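Local atomic coordinates of branched-chain-amino-acid aminotransferase (Pseudomonas sp. UW4, PDB entry 6JIF), a protein that catalyses, as a pyridoxal-5'-phosphate-dependent transaminase of the class IV family, the transfer of amino groups between branched-chain amino acids and 2-oxo acids. Residues 33-45 / 52-64. Numbering follows the deposited sequence.
Sequences FDYIKTDKRYLSY and DKGTLTEDNVLHI
R41 and L43 pair with T57 and T55 in an antiparallel beta hairpin, strands 41-47 and 50-57, at one edge of the chain's all-antiparallel sheet. Four backbone bonds hold the two pairs, the shortest being T57 N to R41 O at 2.8 Å. Toward the hairpin's turn, the carboxylate of D52 grips the first strand. Its OD1 takes S44 OG at 2.7 Å and G54 N from opposite faces of the carboxylate plane, the second bond closing an Asx turn, while OD2 receives Y45 N at 2.9 Å. Folded between its own backbone N and carbonyl carbon (chi1 64°), the D52 carboxylate can serve both strands. With an alanine in place of D52, S44 OG and Y45 N would probably lose this acceptor, and the turn at G54 would be freer to shift. A CB at G54 would be jammed against the preceding carbonyl O and would also meet Y42 OH; the Y42 ring lies against A123 and V127 of helix 117-130.

The tightly packed face carries R41, L43 and T57: T57 CG2 sits 4.0 Å from R41 CG and also touches L43 CB, while L43 CD1 meets L62 CD2. The bent R41 chain lays one guanidinium face against N60 CB, 3.4 Å from the plane and offset toward the rim. R41 NH1 donates to T38 O at 2.9 Å, and NH2 forms a salt bridge with E66 of the second subunit. That same E66 also bonds to Y35 OH, which accepts from N60 ND2 in a nearly straight bond (170°), so this corner is built into the dimer interface.

The solvent side is looser: K40 NZ and E58 OE2 make a long salt bridge of 4.0 Å. A water molecule bridges the strands, donating to L43 O at 2.8 Å and to D52 OD2.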
loop_
_atom_site.group_PDB
_atom_site.type_symbol
_atom_site.label_atom_id
_atom_site.label_comp_id
_atom_site.label_asym_id
_atom_site.label_seq_id
_atom_site.Cartn_x
_atom_site.Cartn_y
_atom_site.Cartn_z
ATOM N N PHE B 33 -21.839 0.270 9.736
ATOM C CA PHE B 33 -20.426 -0.099 9.832
ATOM C C PHE B 33 -19.665 1.223 9.840
ATOM O O PHE B 33 -19.125 1.666 8.829
ATOM C CB PHE B 33 -20.002 -0.994 8.670
ATOM C CG PHE B 33 -18.617 -1.511 8.788
ATOM C CD1 PHE B 33 -18.264 -2.315 9.863
ATOM C CD2 PHE B 33 -17.662 -1.224 7.833
ATOM C CE1 PHE B 33 -16.972 -2.818 9.991
ATOM C CE2 PHE B 33 -16.344 -1.734 7.971
ATOM C CZ PHE B 33 -16.035 -2.524 9.058
ATOM N N ASP B 34 -19.632 1.861 10.999
ATOM C CA ASP B 34 -19.102 3.207 11.138
ATOM C C ASP B 34 -18.237 3.256 12.382
ATOM O O ASP B 34 -18.564 2.627 13.384
ATOM C CB ASP B 34 -20.187 4.235 11.329
ATOM C CG ASP B 34 -21.149 4.259 10.179
ATOM O OD1 ASP B 34 -20.710 4.682 9.065
ATOM O OD2 ASP B 34 -22.301 3.823 10.377
ATOM N N TYR B 35 -17.179 4.057 12.334
ATOM C CA TYR B 35 -16.335 4.190 13.506
ATOM C C TYR B 35 -17.105 4.882 14.616
ATOM O O TYR B 35 -17.676 5.955 14.403
ATOM C CB TYR B 35 -15.061 4.976 13.205
ATOM C CG TYR B 35 -14.160 5.016 14.444
ATOM C CD1 TYR B 35 -14.356 5.978 15.439
ATOM C CD2 TYR B 35 -13.143 4.083 14.625
ATOM C CE1 TYR B 35 -13.552 6.033 16.546
ATOM C CE2 TYR B 35 -12.348 4.122 15.731
ATOM C CZ TYR B 35 -12.556 5.095 16.689
ATOM O OH TYR B 35 -11.738 5.138 17.802
ATOM N N ILE B 36 -17.103 4.258 15.801
ATOM C CA ILE B 36 -17.597 4.832 17.048
ATOM C C ILE B 36 -16.524 4.567 18.104
ATOM O O ILE B 36 -15.918 3.492 18.115
ATOM C CB ILE B 36 -18.945 4.198 17.435
ATOM C CG1 ILE B 36 -20.080 4.744 16.540
ATOM C CG2 ILE B 36 -19.292 4.452 18.899
ATOM C CD1 ILE B 36 -21.162 3.702 16.197
ATOM N N LYS B 37 -16.243 5.547 18.968
ATOM C CA LYS B 37 -15.176 5.362 19.966
ATOM C C LYS B 37 -15.712 4.573 21.166
ATOM O O LYS B 37 -16.622 5.020 21.879
ATOM C CB LYS B 37 -14.572 6.693 20.398
ATOM C CG LYS B 37 -13.457 6.572 21.422
ATOM C CD LYS B 37 -13.121 7.952 21.973
ATOM C CE LYS B 37 -11.932 7.871 22.890
ATOM N NZ LYS B 37 -11.620 9.216 23.456
ATOM N N THR B 38 -15.178 3.374 21.335
ATOM C CA THR B 38 -15.484 2.523 22.462
ATOM C C THR B 38 -14.516 2.844 23.604
ATOM O O THR B 38 -13.616 3.673 23.470
ATOM C CB THR B 38 -15.436 1.057 22.005
ATOM O OG1 THR B 38 -14.192 0.820 21.348
ATOM C CG2 THR B 38 -16.610 0.780 21.024
ATOM N N ASP B 39 -14.677 2.142 24.718
ATOM C CA ASP B 39 -14.055 2.530 25.982
ATOM C C ASP B 39 -12.557 2.229 26.018
ATOM O O ASP B 39 -11.763 3.099 26.384
ATOM C CB ASP B 39 -14.746 1.817 27.122
ATOM C CG ASP B 39 -16.105 2.388 27.406
ATOM O OD1 ASP B 39 -16.409 3.515 26.941
ATOM O OD2 ASP B 39 -16.874 1.699 28.081
ATOM N N LYS B 40 -12.150 1.000 25.678
ATOM C CA LYS B 40 -10.744 0.595 25.788
ATOM C C LYS B 40 -10.295 -0.104 24.523
ATOM O O LYS B 40 -11.059 -0.835 23.887
ATOM C CB LYS B 40 -10.481 -0.375 26.973
ATOM C CG LYS B 40 -11.067 -0.000 28.284
ATOM C CD LYS B 40 -10.053 0.675 29.154
ATOM C CE LYS B 40 -10.412 0.521 30.635
ATOM N NZ LYS B 40 -9.592 1.415 31.454
ATOM N N ARG B 41 -9.027 0.050 24.205
ATOM C CA ARG B 41 -8.431 -0.720 23.130
ATOM C C ARG B 41 -7.143 -1.343 23.641
ATOM O O ARG B 41 -6.599 -0.925 24.654
ATOM C CB ARG B 41 -8.170 0.132 21.824
ATOM C CG ARG B 41 -7.263 1.371 21.959
ATOM C CD ARG B 41 -8.032 2.601 22.451
ATOM N NE ARG B 41 -9.148 2.868 21.536
ATOM C CZ ARG B 41 -10.387 3.185 21.910
ATOM N NH1 ARG B 41 -10.699 3.334 23.198
ATOM N NH2 ARG B 41 -11.323 3.349 20.967
ATOM N N TYR B 42 -6.725 -2.404 22.962
ATOM C CA TYR B 42 -5.438 -3.042 23.230
ATOM C C TYR B 42 -4.288 -2.354 22.503
ATOM O O TYR B 42 -4.383 -1.992 21.312
ATOM C CB TYR B 42 -5.514 -4.504 22.793
ATOM C CG TYR B 42 -4.306 -5.301 23.106
ATOM C CD1 TYR B 42 -4.172 -5.899 24.315
ATOM C CD2 TYR B 42 -3.328 -5.524 22.135
ATOM C CE1 TYR B 42 -3.048 -6.678 24.610
ATOM C CE2 TYR B 42 -2.198 -6.297 22.406
ATOM C CZ TYR B 42 -2.071 -6.867 23.650
ATOM O OH TYR B 42 -0.994 -7.648 23.979
ATOM N N LEU B 43 -3.159 -2.255 23.194
ATOM C CA LEU B 43 -1.984 -1.612 22.626
ATOM C C LEU B 43 -0.728 -2.343 23.110
ATOM O O LEU B 43 -0.530 -2.511 24.313
ATOM C CB LEU B 43 -1.929 -0.135 23.026
ATOM C CG LEU B 43 -0.780 0.726 22.480
ATOM C CD1 LEU B 43 -0.853 0.936 20.977
ATOM C CD2 LEU B 43 -0.856 2.045 23.214
ATOM N N SER B 44 0.121 -2.763 22.169
ATOM C CA SER B 44 1.327 -3.501 22.523
ATOM C C SER B 44 2.468 -3.073 21.603
ATOM O O SER B 44 2.278 -2.955 20.398
ATOM C CB SER B 44 1.052 -5.018 22.441
ATOM O OG SER B 44 2.262 -5.778 22.592
ATOM N N TYR B 45 3.665 -2.845 22.156
ATOM C CA TYR B 45 4.807 -2.399 21.351
ATOM C C TYR B 45 5.805 -3.527 21.115
ATOM O O TYR B 45 6.091 -4.310 22.017
ATOM C CB TYR B 45 5.547 -1.240 22.038
ATOM C CG TYR B 45 4.752 0.043 22.111
ATOM C CD1 TYR B 45 3.904 0.298 23.182
ATOM C CD2 TYR B 45 4.883 1.004 21.134
ATOM C CE1 TYR B 45 3.183 1.486 23.248
ATOM C CE2 TYR B 45 4.179 2.190 21.186
ATOM C CZ TYR B 45 3.322 2.429 22.237
ATOM O OH TYR B 45 2.612 3.631 22.289
ATOM N N ASP B 52 5.869 -6.376 24.118
ATOM C CA ASP B 52 5.633 -6.148 25.529
ATOM C C ASP B 52 4.409 -6.940 25.969
ATOM O O ASP B 52 3.812 -7.696 25.205
ATOM C CB ASP B 52 5.510 -4.657 25.825
ATOM C CG ASP B 52 4.316 -4.016 25.155
ATOM O OD1 ASP B 52 3.301 -4.689 24.891
ATOM O OD2 ASP B 52 4.381 -2.800 24.925
ATOM N N LYS B 53 4.005 -6.754 27.214
ATOM C CA LYS B 53 2.887 -7.567 27.653
ATOM C C LYS B 53 1.555 -6.988 27.230
ATOM O O LYS B 53 0.542 -7.669 27.337
ATOM C CB LYS B 53 2.932 -7.719 29.173
ATOM C CG LYS B 53 3.777 -8.894 29.642
ATOM C CD LYS B 53 5.234 -8.770 29.184
ATOM C CE LYS B 53 6.073 -10.008 29.523
ATOM N NZ LYS B 53 5.630 -10.596 30.831
ATOM N N GLY B 54 1.536 -5.807 26.637
ATOM C CA GLY B 54 0.296 -5.235 26.186
ATOM C C GLY B 54 -0.482 -4.615 27.335
ATOM O O GLY B 54 -0.346 -4.985 28.497
ATOM N N THR B 55 -1.348 -3.671 26.978
ATOM C CA THR B 55 -2.156 -2.963 27.957
ATOM C C THR B 55 -3.490 -2.606 27.303
ATOM O O THR B 55 -3.631 -2.636 26.073
ATOM C CB THR B 55 -1.416 -1.708 28.413
ATOM O OG1 THR B 55 -2.030 -1.171 29.581
ATOM C CG2 THR B 55 -1.416 -0.646 27.297
ATOM N N LEU B 56 -4.477 -2.284 28.131
ATOM C CA LEU B 56 -5.711 -1.694 27.625
ATOM C C LEU B 56 -5.698 -0.209 27.942
ATOM O O LEU B 56 -5.492 0.179 29.095
ATOM C CB LEU B 56 -6.955 -2.359 28.205
ATOM C CG LEU B 56 -7.200 -3.837 27.882
ATOM C CD1 LEU B 56 -8.294 -4.371 28.786
ATOM C CD2 LEU B 56 -7.512 -4.039 26.399
ATOM N N THR B 57 -5.942 0.621 26.924
ATOM C CA THR B 57 -5.858 2.066 27.087
ATOM C C THR B 57 -7.138 2.713 26.581
ATOM O O THR B 57 -7.837 2.150 25.744
ATOM C CB THR B 57 -4.654 2.656 26.347
ATOM O OG1 THR B 57 -4.623 4.083 26.524
ATOM C CG2 THR B 57 -4.687 2.338 24.867
ATOM N N GLU B 58 -7.454 3.894 27.122
ATOM C CA GLU B 58 -8.608 4.659 26.659
ATOM C C GLU B 58 -8.289 5.594 25.505
ATOM O O GLU B 58 -9.211 6.173 24.936
ATOM C CB GLU B 58 -9.189 5.486 27.790
ATOM C CG GLU B 58 -9.605 4.656 28.952
ATOM C CD GLU B 58 -10.250 5.498 30.019
ATOM O OE1 GLU B 58 -11.153 6.306 29.687
ATOM O OE2 GLU B 58 -9.829 5.374 31.190
ATOM N N ASP B 59 -7.024 5.752 25.141
ATOM C CA ASP B 59 -6.611 6.736 24.156
ATOM C C ASP B 59 -6.790 6.165 22.760
ATOM O O ASP B 59 -6.099 5.206 22.402
ATOM C CB ASP B 59 -5.139 7.121 24.389
ATOM C CG ASP B 59 -4.682 8.342 23.572
ATOM O OD1 ASP B 59 -5.500 8.967 22.876
ATOM O OD2 ASP B 59 -3.480 8.692 23.640
ATOM N N ASN B 60 -7.676 6.768 21.952
ATOM C CA ASN B 60 -7.830 6.328 20.577
ATOM C C ASN B 60 -6.988 7.139 19.588
ATOM O O ASN B 60 -7.217 7.046 18.370
ATOM C CB ASN B 60 -9.315 6.349 20.182
ATOM C CG ASN B 60 -9.833 7.754 19.883
ATOM O OD1 ASN B 60 -9.316 8.771 20.385
ATOM N ND2 ASN B 60 -10.895 7.814 19.077
ATOM N N VAL B 61 -6.007 7.910 20.082
ATOM C CA VAL B 61 -5.040 8.624 19.251
ATOM C C VAL B 61 -3.706 7.897 19.382
ATOM O O VAL B 61 -3.289 7.577 20.503
ATOM C CB VAL B 61 -4.894 10.085 19.682
ATOM C CG1 VAL B 61 -3.973 10.824 18.695
ATOM C CG2 VAL B 61 -6.269 10.710 19.803
ATOM N N LEU B 62 -3.105 7.538 18.243
ATOM C CA LEU B 62 -1.778 6.918 18.193
ATOM C C LEU B 62 -0.751 8.040 18.071
ATOM O O LEU B 62 -0.985 9.057 17.406
ATOM C CB LEU B 62 -1.641 5.930 17.012
ATOM C CG LEU B 62 -2.489 4.642 17.020
ATOM C CD1 LEU B 62 -2.436 3.882 15.682
ATOM C CD2 LEU B 62 -1.979 3.768 18.095
ATOM N N HIS B 63 0.386 7.864 18.724
ATOM C CA HIS B 63 1.401 8.901 18.763
ATOM C C HIS B 63 2.679 8.300 18.187
ATOM O O HIS B 63 3.404 7.594 18.886
ATOM C CB HIS B 63 1.572 9.387 20.181
ATOM C CG HIS B 63 0.284 9.746 20.839
ATOM N ND1 HIS B 63 -0.306 10.977 20.682
ATOM C CD2 HIS B 63 -0.533 9.035 21.657
ATOM C CE1 HIS B 63 -1.429 11.021 21.380
ATOM N NE2 HIS B 63 -1.588 9.857 21.987
ATOM N N ILE B 64 2.931 8.518 16.910
ATOM C CA ILE B 64 3.947 7.744 16.204
ATOM C C ILE B 64 4.854 8.683 15.432
ATOM O O ILE B 64 4.482 9.807 15.099
ATOM C CB ILE B 64 3.321 6.680 15.285
ATOM C CG1 ILE B 64 2.493 7.344 14.170
ATOM C CG2 ILE B 64 2.416 5.760 16.162
ATOM C CD1 ILE B 64 1.955 6.377 13.081
HETATM O O HOH W 1 -0.397 -9.975 25.643
HETATM O O HOH W 2 1.772 -1.686 25.732
HETATM O O HOH W 3 3.982 5.286 20.257
#